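Local coordinates for protein hydrolase, putative (Plasmodium vivax, PDB 2B30) that is of unknown function but belongs to the HAD superfamily, binds calcium and may be a metal-dependent phosphatase like its relatives, at residues I27-I32 with G61-I66; I75-G80 with S161-I166; N98-Y103 with L221-Y226; I238-V243 with S257-S262; Y261-A266 with C278-S283. One frame throughout, in Å; residues are numbered along the deposited sequence.

Contact 1 of 5, residues I27-I32 with G61-I66; sequences IKLLLI and GYMVSI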
# COMPACT_ATOMS: atom_id res chain seq x y z
N ILE A 27 6.75 20.43 7.04
CA ILE A 27 6.65 19.91 5.68
C ILE A 27 7.88 20.26 4.84
O ILE A 27 8.30 21.41 4.77
CB ILE A 27 5.38 20.45 4.97
CG1 ILE A 27 4.13 19.84 5.62
CG2 ILE A 27 5.40 20.13 3.46
CD1 ILE A 27 2.88 20.66 5.37
N LYS A 28 8.42 19.23 4.18
CA LYS A 28 9.54 19.37 3.25
C LYS A 28 9.25 18.85 1.82
O LYS A 28 10.06 19.09 0.92
CB LYS A 28 10.77 18.67 3.84
CG LYS A 28 11.33 19.44 5.02
CD LYS A 28 12.43 18.71 5.76
CE LYS A 28 12.91 19.52 6.98
NZ LYS A 28 13.83 18.75 7.89
N LEU A 29 8.12 18.17 1.62
CA LEU A 29 7.77 17.57 0.33
C LEU A 29 6.31 17.86 -0.00
O LEU A 29 5.43 17.52 0.79
CB LEU A 29 7.95 16.05 0.37
CG LEU A 29 8.51 15.34 -0.87
CD1 LEU A 29 8.14 13.85 -0.83
CD2 LEU A 29 8.07 15.95 -2.17
N LEU A 30 6.07 18.46 -1.17
CA LEU A 30 4.70 18.69 -1.65
C LEU A 30 4.38 17.67 -2.73
O LEU A 30 5.02 17.65 -3.78
CB LEU A 30 4.52 20.11 -2.19
CG LEU A 30 4.96 21.29 -1.31
CD1 LEU A 30 4.67 22.63 -2.01
CD2 LEU A 30 4.31 21.26 0.07
N LEU A 31 3.38 16.82 -2.47
CA LEU A 31 2.94 15.80 -3.40
C LEU A 31 1.56 16.16 -3.94
O LEU A 31 0.56 16.06 -3.24
CB LEU A 31 2.90 14.44 -2.71
CG LEU A 31 4.21 13.92 -2.09
CD1 LEU A 31 3.92 12.58 -1.48
CD2 LEU A 31 5.39 13.81 -3.10
N ILE A 32 1.51 16.57 -5.21
CA ILE A 32 0.35 17.21 -5.77
C ILE A 32 -0.21 16.36 -6.89
O ILE A 32 0.50 16.04 -7.84
CB ILE A 32 0.74 18.57 -6.36
CG1 ILE A 32 1.52 19.39 -5.32
CG2 ILE A 32 -0.51 19.32 -6.86
CD1 ILE A 32 1.97 20.76 -5.82
N GLY A 61 11.92 26.67 -0.85
CA GLY A 61 12.82 25.54 -0.58
C GLY A 61 12.14 24.18 -0.50
O GLY A 61 12.78 23.20 -0.10
N TYR A 62 10.86 24.12 -0.88
CA TYR A 62 10.09 22.87 -0.85
C TYR A 62 10.41 22.03 -2.08
O TYR A 62 10.52 22.54 -3.18
CB TYR A 62 8.57 23.15 -0.79
CG TYR A 62 8.15 23.89 0.46
CD1 TYR A 62 7.86 23.20 1.63
CD2 TYR A 62 8.07 25.27 0.48
CE1 TYR A 62 7.49 23.88 2.79
CE2 TYR A 62 7.71 25.96 1.63
CZ TYR A 62 7.42 25.26 2.78
OH TYR A 62 7.06 25.95 3.91
N MET A 63 10.56 20.72 -1.87
CA MET A 63 10.65 19.76 -2.95
C MET A 63 9.23 19.48 -3.40
O MET A 63 8.34 19.24 -2.57
CB MET A 63 11.32 18.46 -2.50
CG MET A 63 11.44 17.43 -3.63
SD MET A 63 12.64 16.12 -3.33
CE MET A 63 14.21 17.01 -3.44
N VAL A 64 9.03 19.50 -4.70
CA VAL A 64 7.71 19.36 -5.27
C VAL A 64 7.73 18.19 -6.22
O VAL A 64 8.63 18.06 -7.06
CB VAL A 64 7.32 20.65 -6.00
CG1 VAL A 64 6.08 20.45 -6.86
CG2 VAL A 64 7.11 21.76 -4.99
N SER A 65 6.74 17.31 -6.07
CA SER A 65 6.59 16.15 -6.94
C SER A 65 5.12 15.98 -7.30
O SER A 65 4.25 15.88 -6.44
CB SER A 65 7.10 14.88 -6.26
OG SER A 65 6.71 13.74 -7.00
N ILE A 66 4.85 15.96 -8.59
CA ILE A 66 3.52 15.70 -9.05
C ILE A 66 3.33 14.19 -9.15
O ILE A 66 4.17 13.49 -9.71
CB ILE A 66 3.24 16.42 -10.35
CG1 ILE A 66 3.11 17.92 -10.04
CG2 ILE A 66 1.97 15.89 -10.98
CD1 ILE A 66 3.11 18.81 -11.23
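Leu-30 and Val-64 sit at the middle of a parallel strand pair, 29-32 beside 63-66, whose axes come within 4.7 Å and diverge by 18°. The Leu-30 side chain can be followed outward. CB lies beside the carbonyl oxygen of Met-63. CG is held anti to the carbonyl carbon (chi1 -51°), which turns it back toward the start of the partner strand, 4.1 Å from Tyr-62 CB. Of its branches, CD1 touches Val-64 CG2 at 3.9 Å and also nears Tyr-62 CB, while CD2 approaches the Tyr-62 ring at a slant. The far rim of that ring reaches Ile-27: its CE1 lies 3.3 Å from Ile-27 O, which is close to the ring plane.

Four backbone bonds form a parallel ladder. Leu-30 N donates to Met-63 O at 2.8 Å and Leu-30 O accepts from Ser-65 N at 2.9 Å, so one residue is held at both its polar atoms; Met-63 N to Lys-28 O, the longest at 3.3 Å, and Ile-32 N to Ser-65 O extend the ladder each way.

Leu-30, Ile-32 and Val-64 share one face, where helix 288-297 packs through Leu-293 and Val-289. The opposite face carries Leu-29, Leu-31, Met-63 and Ser-65; there Leu-31 CD2 rests 3.7 Å from Ser-65 CB, under helix 225-235. This is the core of the HAD Rossmann-like domain, and strand 29-33 runs on into the calcium ligand Asp-33. With both faces lined mainly by hydrocarbon, the chemistry implies that cohesion across the pair comes from these four bonds and apolar packing.

Contact 2 of 5, residues I75-G80 with S161-I166; sequences ILSAFG and SENRSI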
# COMPACT_ATOMS: atom_id res chain seq x y z
N ILE A 75 2.39 15.66 -18.69
CA ILE A 75 2.25 16.75 -17.73
C ILE A 75 2.96 18.03 -18.19
O ILE A 75 2.44 19.13 -17.96
CB ILE A 75 2.70 16.30 -16.32
CG1 ILE A 75 1.46 16.07 -15.48
CG2 ILE A 75 3.60 17.33 -15.63
CD1 ILE A 75 1.76 15.52 -14.15
N LEU A 76 4.12 17.87 -18.82
CA LEU A 76 4.86 19.00 -19.37
C LEU A 76 4.15 19.66 -20.56
O LEU A 76 4.28 20.86 -20.76
CB LEU A 76 6.26 18.58 -19.81
CG LEU A 76 7.25 18.02 -18.77
CD1 LEU A 76 8.64 18.09 -19.35
CD2 LEU A 76 7.19 18.76 -17.44
N SER A 77 3.41 18.88 -21.34
CA SER A 77 2.61 19.43 -22.42
C SER A 77 1.49 20.31 -21.86
O SER A 77 1.38 21.49 -22.20
CB SER A 77 2.00 18.32 -23.27
OG SER A 77 3.03 17.49 -23.79
N ALA A 78 0.70 19.72 -20.97
CA ALA A 78 -0.43 20.39 -20.36
C ALA A 78 0.02 21.65 -19.65
O ALA A 78 -0.72 22.64 -19.64
CB ALA A 78 -1.12 19.47 -19.39
N PHE A 79 1.22 21.62 -19.08
CA PHE A 79 1.79 22.80 -18.40
C PHE A 79 2.14 23.92 -19.38
O PHE A 79 1.83 25.08 -19.14
CB PHE A 79 3.06 22.43 -17.61
CG PHE A 79 2.83 22.13 -16.14
CD1 PHE A 79 2.14 23.02 -15.32
CD2 PHE A 79 3.36 20.98 -15.56
CE1 PHE A 79 1.96 22.75 -13.97
CE2 PHE A 79 3.18 20.71 -14.21
CZ PHE A 79 2.48 21.59 -13.42
N GLY A 80 2.82 23.55 -20.47
CA GLY A 80 3.31 24.52 -21.45
C GLY A 80 4.67 25.08 -21.07
O GLY A 80 4.89 25.42 -19.91
N SER A 161 -4.97 18.36 -23.16
CA SER A 161 -3.88 19.29 -23.54
C SER A 161 -2.50 18.62 -23.61
O SER A 161 -1.49 19.26 -23.30
CB SER A 161 -3.82 20.48 -22.59
OG SER A 161 -5.12 20.99 -22.31
N GLU A 162 -2.47 17.35 -24.00
CA GLU A 162 -1.24 16.61 -24.22
C GLU A 162 -0.88 16.69 -25.69
O GLU A 162 -1.58 17.34 -26.48
CB GLU A 162 -1.42 15.15 -23.82
CG GLU A 162 -1.43 14.91 -22.33
CD GLU A 162 -1.09 13.47 -21.94
OE1 GLU A 162 -0.63 12.70 -22.81
OE2 GLU A 162 -1.28 13.11 -20.76
N ASN A 163 0.23 16.05 -26.05
CA ASN A 163 0.58 15.84 -27.46
C ASN A 163 -0.26 14.71 -28.00
O ASN A 163 -0.68 13.85 -27.24
CB ASN A 163 2.07 15.53 -27.62
CG ASN A 163 2.95 16.76 -27.43
OD1 ASN A 163 3.74 17.13 -28.30
ND2 ASN A 163 2.81 17.41 -26.28
N ARG A 164 -0.52 14.72 -29.30
CA ARG A 164 -1.31 13.67 -29.95
C ARG A 164 -0.64 12.29 -29.86
O ARG A 164 0.58 12.18 -29.92
CB ARG A 164 -1.57 14.04 -31.42
N SER A 165 -1.44 11.24 -29.71
CA SER A 165 -0.92 9.88 -29.70
C SER A 165 -0.42 9.48 -31.08
O SER A 165 -0.97 9.93 -32.08
CB SER A 165 -2.01 8.87 -29.28
OG SER A 165 -2.54 9.16 -28.00
N ILE A 166 0.59 8.62 -31.13
CA ILE A 166 1.11 8.11 -32.40
C ILE A 166 0.23 6.96 -32.91
O ILE A 166 -0.18 6.08 -32.14
CB ILE A 166 2.55 7.60 -32.29
CG1 ILE A 166 3.49 8.67 -31.72
CG2 ILE A 166 3.05 7.15 -33.66
CD1 ILE A 166 4.82 8.09 -31.20
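Ser-77 OG is hydrogen-bonded to Val-73 O, one turn earlier in its own helix, and Asn-163 ND2 lies 2.5 Å from the same OG. The hydroxyl is placed by a chi1 of -58°, which sets OG beside the backbone N and anti to the carbonyl carbon, on the side from which the Asn-163 amide comes. Asn-163 reaches over from an exposed position on its loop, so this part of the contact lies at the surface. Ser-77 CB meets the loop backbone at Glu-162 CA, 3.8 Å away.

Helix 72-79 belongs to the HAD core domain, whereas residues 161-166 link helix 155-160 to strand 166-168 at the edge of the second sheet, consistent with the cap domain of subfamily IIB members. Core and probable cap therefore meet here, over a modest 200 Å² summed over both sides. Ser-161 leaves the helical conformation with positive phi (57°), and its carbonyl oxygen turns to the helix: Ala-78 CA makes a bent, at best weak CH...O contact with Ser-161 O at 3.3 Å. The CB atoms of Ala-78 and Ser-161 are 4.3 Å apart. Glu-162 OE2 forms a salt bridge with Arg-70 of the core, and its side chain lies about 7 Å from that of the calcium ligand Asp-35.

Contact 3 of 5, residues N98-Y103 with L221-Y226; sequences NGTIVY and LGHDKY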
# COMPACT_ATOMS: atom_id res chain seq x y z
N ASN A 98 0.91 6.18 -12.29
CA ASN A 98 0.44 5.54 -11.08
C ASN A 98 1.52 4.80 -10.31
O ASN A 98 1.27 3.75 -9.70
CB ASN A 98 -0.77 4.64 -11.40
CG ASN A 98 -2.01 5.46 -11.69
OD1 ASN A 98 -2.06 6.64 -11.34
ND2 ASN A 98 -3.03 4.84 -12.30
N GLY A 99 2.72 5.37 -10.32
CA GLY A 99 3.80 4.87 -9.49
C GLY A 99 4.74 3.88 -10.15
O GLY A 99 5.67 3.40 -9.49
N THR A 100 4.51 3.60 -11.43
CA THR A 100 5.34 2.67 -12.18
C THR A 100 6.54 3.37 -12.85
O THR A 100 7.49 2.71 -13.28
CB THR A 100 4.51 1.89 -13.22
OG1 THR A 100 3.82 2.80 -14.08
CG2 THR A 100 3.48 1.02 -12.52
N ILE A 101 6.50 4.70 -12.93
CA ILE A 101 7.66 5.47 -13.38
C ILE A 101 7.97 6.58 -12.39
O ILE A 101 7.09 7.38 -12.07
CB ILE A 101 7.49 6.06 -14.81
CG1 ILE A 101 7.35 4.94 -15.83
CG2 ILE A 101 8.71 6.93 -15.20
CD1 ILE A 101 6.98 5.42 -17.22
N VAL A 102 9.22 6.64 -11.92
CA VAL A 102 9.63 7.62 -10.92
C VAL A 102 10.96 8.26 -11.28
O VAL A 102 11.93 7.56 -11.57
CB VAL A 102 9.76 6.97 -9.53
CG1 VAL A 102 10.13 8.00 -8.48
CG2 VAL A 102 8.48 6.25 -9.14
N TYR A 103 11.02 9.60 -11.25
CA TYR A 103 12.24 10.34 -11.52
C TYR A 103 12.69 11.10 -10.29
O TYR A 103 11.86 11.69 -9.58
CB TYR A 103 12.04 11.33 -12.66
CG TYR A 103 11.70 10.68 -13.97
CD1 TYR A 103 12.64 9.91 -14.64
CD2 TYR A 103 10.46 10.85 -14.55
CE1 TYR A 103 12.33 9.31 -15.86
CE2 TYR A 103 10.14 10.26 -15.77
CZ TYR A 103 11.08 9.50 -16.41
OH TYR A 103 10.75 8.92 -17.59
N LEU A 221 0.51 -4.94 -11.31
CA LEU A 221 -0.04 -5.25 -9.99
C LEU A 221 0.93 -4.85 -8.90
O LEU A 221 2.14 -4.95 -9.07
CB LEU A 221 -0.32 -6.75 -9.87
CG LEU A 221 -0.99 -7.24 -8.58
CD1 LEU A 221 -2.43 -6.79 -8.52
CD2 LEU A 221 -0.91 -8.75 -8.45
N GLY A 222 0.40 -4.42 -7.76
CA GLY A 222 1.23 -4.09 -6.60
C GLY A 222 1.84 -2.70 -6.60
O GLY A 222 2.63 -2.36 -5.70
N HIS A 223 1.46 -1.88 -7.58
CA HIS A 223 1.96 -0.50 -7.69
C HIS A 223 0.83 0.52 -7.63
O HIS A 223 -0.23 0.33 -8.21
CB HIS A 223 2.75 -0.30 -8.99
CG HIS A 223 4.01 -1.10 -9.05
ND1 HIS A 223 5.16 -0.72 -8.39
CD2 HIS A 223 4.29 -2.27 -9.66
CE1 HIS A 223 6.09 -1.63 -8.59
NE2 HIS A 223 5.60 -2.58 -9.37
N ASP A 224 1.08 1.61 -6.92
CA ASP A 224 0.23 2.79 -7.00
C ASP A 224 1.10 4.04 -6.73
O ASP A 224 2.33 3.94 -6.65
CB ASP A 224 -0.94 2.68 -6.04
CG ASP A 224 -0.51 2.82 -4.61
OD1 ASP A 224 0.24 1.93 -4.14
OD2 ASP A 224 -0.90 3.82 -3.97
N LYS A 225 0.46 5.20 -6.62
CA LYS A 225 1.19 6.44 -6.33
C LYS A 225 1.98 6.31 -5.04
O LYS A 225 3.14 6.72 -4.99
CB LYS A 225 0.24 7.64 -6.27
CG LYS A 225 -0.32 8.07 -7.63
CD LYS A 225 -1.14 9.36 -7.52
CE LYS A 225 -2.08 9.55 -8.71
NZ LYS A 225 -2.63 10.93 -8.78
N TYR A 226 1.38 5.73 -4.01
CA TYR A 226 2.04 5.58 -2.70
C TYR A 226 3.36 4.78 -2.75
O TYR A 226 4.36 5.20 -2.16
CB TYR A 226 1.08 4.97 -1.67
CG TYR A 226 1.67 4.85 -0.26
CD1 TYR A 226 2.08 5.98 0.43
CD2 TYR A 226 1.80 3.60 0.38
CE1 TYR A 226 2.62 5.89 1.71
CE2 TYR A 226 2.34 3.49 1.67
CZ TYR A 226 2.75 4.64 2.32
OH TYR A 226 3.29 4.57 3.58
O HOH W 1 -0.25 1.67 -10.50
O HOH W 2 6.01 1.59 -7.18
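Thr-100 and His-223 come together through their first torsions: at chi1 56° the threonine puts CG2 anti to its carbonyl carbon, and at -65° the histidine places CG likewise. Thr-100 CG2 then rests 3.8 Å from His-223 CB and meets the ring at a slant, while Thr-100 OG1 turns back to bond with Ile-97 O. The left-handed backbone angles of Asn-98 and Gly-99 bring their carbonyls to the same partner loop. Gly-99 lies against that loop, its CA making a nearly straight CH...O contact (166° at the hydrogen) with Asp-224 O at 3.3 Å.

Water carries the polar links. Water 1 donates to Asn-98 O and to His-223 O, each at 2.7 Å. Water 2 donates to Gly-99 O at 3.0 Å and lies 2.7 Å from His-223 ND1, in the plane of the ring at its edge.

Asp-224 is the N-cap of helix 225-235: its OD2 accepts from Tyr-226 N at 3.0 Å, with the donor above the carboxylate plane. From the next residue, the first of the helix, the extended Lys-225 chain passes obliquely by Asn-98, CE lying 3.9 Å from OD1, an oxygen that is bonded to Asn-251 ND2. Lys-225 NZ goes on to a salt bridge with Asp-252 and a bond to Cys-67 O, beside calcium ligand Asp-33, a position consistent with the motif III lysine of HAD phosphatases. Because bridging waters and a CH...O contact replace direct hydrogen bonds between the segments, the chemistry suggests a water-bridged junction, in which the helix start carrying Lys-225 lies against the 98-100 loop.

Contact 4 of 5, residues I238-V243 with S257-S262; sequences ISNDQV and SNFKYS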
# COMPACT_ATOMS: atom_id res chain seq x y z
N ILE A 238 13.22 11.51 3.43
CA ILE A 238 12.13 12.35 3.90
C ILE A 238 11.13 11.48 4.64
O ILE A 238 10.70 10.47 4.11
CB ILE A 238 11.44 13.02 2.71
CG1 ILE A 238 12.41 13.99 2.05
CG2 ILE A 238 10.16 13.72 3.13
CD1 ILE A 238 11.84 14.73 0.85
N SER A 239 10.78 11.86 5.86
CA SER A 239 9.86 11.05 6.67
C SER A 239 8.40 11.38 6.33
O SER A 239 8.11 12.41 5.76
CB SER A 239 10.14 11.29 8.15
OG SER A 239 9.72 12.60 8.53
N ASN A 240 7.49 10.46 6.67
CA ASN A 240 6.06 10.65 6.44
C ASN A 240 5.54 11.95 7.09
O ASN A 240 4.84 12.71 6.46
CB ASN A 240 5.31 9.41 6.98
CG ASN A 240 3.79 9.54 6.88
OD1 ASN A 240 3.19 10.51 7.37
ND2 ASN A 240 3.17 8.54 6.26
N ASP A 241 5.88 12.16 8.36
CA ASP A 241 5.70 13.46 9.05
C ASP A 241 5.85 14.67 8.13
O ASP A 241 5.15 15.66 8.29
CB ASP A 241 6.79 13.63 10.14
CG ASP A 241 6.31 13.29 11.54
OD1 ASP A 241 5.09 13.32 11.82
OD2 ASP A 241 7.18 13.02 12.39
N GLN A 242 6.83 14.61 7.22
CA GLN A 242 7.23 15.78 6.42
C GLN A 242 6.55 15.87 5.06
O GLN A 242 6.88 16.75 4.28
CB GLN A 242 8.74 15.75 6.23
CG GLN A 242 9.49 15.81 7.53
CD GLN A 242 10.95 15.50 7.37
OE1 GLN A 242 11.31 14.61 6.61
NE2 GLN A 242 11.80 16.23 8.09
N VAL A 243 5.61 14.99 4.79
CA VAL A 243 5.01 14.89 3.47
C VAL A 243 3.61 15.47 3.49
O VAL A 243 2.77 15.00 4.26
CB VAL A 243 4.95 13.41 3.02
CG1 VAL A 243 4.24 13.29 1.70
CG2 VAL A 243 6.36 12.84 2.93
N SER A 257 -4.54 8.07 2.44
CA SER A 257 -4.71 7.28 3.67
C SER A 257 -3.45 7.19 4.51
O SER A 257 -3.51 7.33 5.72
CB SER A 257 -5.19 5.87 3.34
OG SER A 257 -6.50 5.88 2.81
N ASN A 258 -2.31 6.94 3.86
CA ASN A 258 -1.06 6.65 4.58
C ASN A 258 -0.22 7.87 4.96
O ASN A 258 0.82 7.74 5.61
CB ASN A 258 -0.21 5.65 3.79
CG ASN A 258 -0.92 4.33 3.60
OD1 ASN A 258 -1.75 4.20 2.71
ND2 ASN A 258 -0.59 3.34 4.41
N PHE A 259 -0.66 9.06 4.56
CA PHE A 259 0.03 10.27 4.96
C PHE A 259 -0.81 11.08 5.94
O PHE A 259 -2.04 10.93 5.99
CB PHE A 259 0.42 11.06 3.72
CG PHE A 259 1.58 10.46 2.99
CD1 PHE A 259 2.85 10.41 3.58
CD2 PHE A 259 1.43 9.94 1.71
CE1 PHE A 259 3.93 9.85 2.92
CE2 PHE A 259 2.51 9.37 1.04
CZ PHE A 259 3.77 9.32 1.65
N LYS A 260 -0.13 11.90 6.74
CA LYS A 260 -0.76 12.63 7.84
C LYS A 260 -1.35 13.93 7.36
O LYS A 260 -2.48 14.25 7.70
CB LYS A 260 0.24 12.92 8.97
CG LYS A 260 -0.40 13.58 10.22
CD LYS A 260 0.64 14.11 11.18
CE LYS A 260 1.26 13.02 11.99
NZ LYS A 260 2.52 13.44 12.67
N TYR A 261 -0.58 14.69 6.60
CA TYR A 261 -1.06 15.96 6.09
C TYR A 261 -1.61 15.76 4.69
O TYR A 261 -1.05 16.26 3.71
CB TYR A 261 0.05 17.02 6.14
CG TYR A 261 0.58 17.14 7.55
CD1 TYR A 261 -0.21 17.66 8.56
CD2 TYR A 261 1.84 16.68 7.87
CE1 TYR A 261 0.25 17.73 9.87
CE2 TYR A 261 2.31 16.75 9.17
CZ TYR A 261 1.52 17.27 10.16
OH TYR A 261 2.02 17.32 11.44
N SER A 262 -2.72 15.01 4.63
CA SER A 262 -3.35 14.64 3.37
C SER A 262 -4.65 15.40 3.21
O SER A 262 -5.48 15.48 4.13
CB SER A 262 -3.60 13.13 3.28
OG SER A 262 -4.57 12.69 4.22
O HOH W 3 2.28 13.67 6.38
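Val-243 CG1 lies over one face of the Phe-259 ring, a CH-pi contact with 3.8 Å from CG1 to the ring centroid and only 17° off the normal. The amide of Asn-240 approaches the same ring obliquely, its plane 37° from that of the ring. On Tyr-261, CG of the adjacent Lys-260 sits over the centre of one face, and Asp-241 O meets the edge in plane, 3.2 Å from CE2.

A chi1 of 176° swings the Asn-240 amide away from its own N and carries ND2 to Asn-258 O; this 2.6 Å bond lies in both the amide and the carbonyl plane. Asp-241 and Lys-260 run side by side, and Asp-241 OD1 forms a salt bridge with Lys-260 NZ at 2.7 Å. Between the backbones, water 3 accepts from Tyr-261 N at 3.0 Å and lies 2.7 Å from Asn-240 O and 2.6 Å from Val-243 O, both possible acceptors.

The 3-10 turn 240-242 leads into strand 243-247, while the link from Asn-258 to Lys-260 connects helix 253-257 with the neighbouring strand 261-264. Helix 225-235 packs on Val-243 and Phe-259 through Leu-233, and Val-119 of the second subunit packs on Lys-260.

Contact 5 of 5, residues Y261-A266 with C278-S283; sequences YSFAVA and CVLPVS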
# COMPACT_ATOMS: atom_id res chain seq x y z
N TYR A 261 -0.58 14.69 6.60
CA TYR A 261 -1.06 15.96 6.09
C TYR A 261 -1.61 15.76 4.69
O TYR A 261 -1.05 16.26 3.71
CB TYR A 261 0.05 17.02 6.14
CG TYR A 261 0.58 17.14 7.55
CD1 TYR A 261 -0.21 17.66 8.56
CD2 TYR A 261 1.84 16.68 7.87
CE1 TYR A 261 0.25 17.73 9.87
CE2 TYR A 261 2.31 16.75 9.17
CZ TYR A 261 1.52 17.27 10.16
OH TYR A 261 2.02 17.32 11.44
N SER A 262 -2.72 15.01 4.63
CA SER A 262 -3.35 14.64 3.37
C SER A 262 -4.65 15.40 3.21
O SER A 262 -5.48 15.48 4.13
CB SER A 262 -3.60 13.13 3.28
OG SER A 262 -4.57 12.69 4.22
N PHE A 263 -4.83 15.95 2.02
CA PHE A 263 -5.95 16.84 1.76
C PHE A 263 -6.68 16.45 0.50
O PHE A 263 -6.05 16.21 -0.54
CB PHE A 263 -5.43 18.27 1.67
CG PHE A 263 -4.92 18.79 2.98
CD1 PHE A 263 -5.77 19.42 3.88
CD2 PHE A 263 -3.59 18.63 3.33
CE1 PHE A 263 -5.29 19.89 5.10
CE2 PHE A 263 -3.12 19.09 4.55
CZ PHE A 263 -3.97 19.72 5.43
N ALA A 264 -8.01 16.37 0.58
CA ALA A 264 -8.84 16.13 -0.60
C ALA A 264 -9.52 17.42 -1.03
O ALA A 264 -10.09 18.13 -0.22
CB ALA A 264 -9.86 15.06 -0.34
N VAL A 265 -9.45 17.73 -2.32
CA VAL A 265 -10.13 18.90 -2.86
C VAL A 265 -11.64 18.79 -2.65
O VAL A 265 -12.19 17.69 -2.54
CB VAL A 265 -9.84 19.13 -4.37
CG1 VAL A 265 -8.51 19.82 -4.57
CG2 VAL A 265 -9.89 17.81 -5.15
N ALA A 266 -12.31 19.95 -2.61
CA ALA A 266 -13.77 20.02 -2.50
C ALA A 266 -14.48 19.15 -3.53
O ALA A 266 -15.52 18.54 -3.24
CB ALA A 266 -14.22 21.45 -2.66
N CYS A 278 -8.42 15.73 5.74
CA CYS A 278 -9.14 16.97 5.71
C CYS A 278 -9.58 17.31 4.29
O CYS A 278 -8.78 17.25 3.35
CB CYS A 278 -8.21 18.04 6.25
SG CYS A 278 -8.95 19.63 6.45
N VAL A 279 -10.85 17.66 4.15
CA VAL A 279 -11.42 18.07 2.87
C VAL A 279 -11.25 19.58 2.76
O VAL A 279 -11.61 20.32 3.68
CB VAL A 279 -12.92 17.74 2.78
CG1 VAL A 279 -13.48 18.15 1.39
CG2 VAL A 279 -13.17 16.27 3.05
N LEU A 280 -10.71 20.05 1.64
CA LEU A 280 -10.53 21.49 1.47
C LEU A 280 -11.89 22.18 1.25
O LEU A 280 -12.80 21.60 0.67
CB LEU A 280 -9.57 21.78 0.31
CG LEU A 280 -8.10 21.36 0.53
CD1 LEU A 280 -7.32 21.41 -0.77
CD2 LEU A 280 -7.41 22.23 1.56
N PRO A 281 -12.03 23.42 1.73
CA PRO A 281 -13.28 24.13 1.48
C PRO A 281 -13.37 24.68 0.06
O PRO A 281 -14.38 25.27 -0.31
CB PRO A 281 -13.20 25.28 2.48
CG PRO A 281 -11.77 25.57 2.60
CD PRO A 281 -11.08 24.24 2.51
N VAL A 282 -12.32 24.48 -0.73
CA VAL A 282 -12.24 25.09 -2.04
C VAL A 282 -11.96 24.00 -3.08
O VAL A 282 -11.36 22.97 -2.76
CB VAL A 282 -11.16 26.22 -1.99
CG1 VAL A 282 -9.75 25.65 -2.07
CG2 VAL A 282 -11.39 27.25 -3.07
N SER A 283 -12.44 24.19 -4.30
CA SER A 283 -12.32 23.18 -5.35
C SER A 283 -11.15 23.48 -6.28
O SER A 283 -10.54 24.55 -6.22
CB SER A 283 -13.63 23.07 -6.14
OG SER A 283 -13.95 24.30 -6.73
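Leu-280 N donates to Ala-264 O at 2.7 Å with an angle of 171° at the hydrogen, and Ala-264 N donates to Cys-278 O at 3.0 Å. These bonds join the parallel strands 261-264 and 278-279 of a beta-alpha-beta unit, crossed over by helix 270-275, at the edge of the HAD core sheet. A weak bond of 3.4 Å from Cys-278 N to Ser-262 O begins the ladder. Past the strands the chains meet again: Ala-266 N binds Val-282 O at 3.2 Å, approaching from above the carbonyl plane.

Packing follows on the face shared by Phe-263 and Cys-278. Cys-278 CB lies 3.6 Å from Phe-263 CE1, and SG, which a chi1 of -174° sets beside the carbonyl carbon, makes an oblique sulfur-aromatic contact 5.0 Å from the ring centroid. Leu-280 CD2 nears Phe-263 CD1 as well, while Ala-21 of helix 18-21 packs on Phe-263 and Cys-278. Val-265 also packs on Asp-248, one of the calcium ligands, so this edge adjoins the metal site. At the far ends of the two segments, Ser-283 OG bonds to Glu-286 OE1, and Ser-283 CB stands 3.9 Å from Ala-266 CB.

How the contacts relate
Contacts 1, 4 and 5 follow the core sheet from strand 63-67 through 29-33, 243-247 and 261-264 to 278-279. Contact 1 touches contact 4, their centres about 11 Å apart, where the backbone of Lys-28 and Leu-29 meets Gln-242; contacts 4 and 5 share Tyr-261 and Ser-262. Contact 3 reaches the same sheet, beside the calcium site, and meets contact 4 through Tyr-226 against Phe-259. Contact 2 lies about 30 Å from contact 4 between centres, yet its helix 72-79 follows strand 63-67 and Ile-75 packs on Ile-66. Along the chain contacts 2 and 3 interlock, whereas contact 1 precedes the rest. Contact 2 joins core to probable cap; contacts 3 and 4 both touch the second subunit.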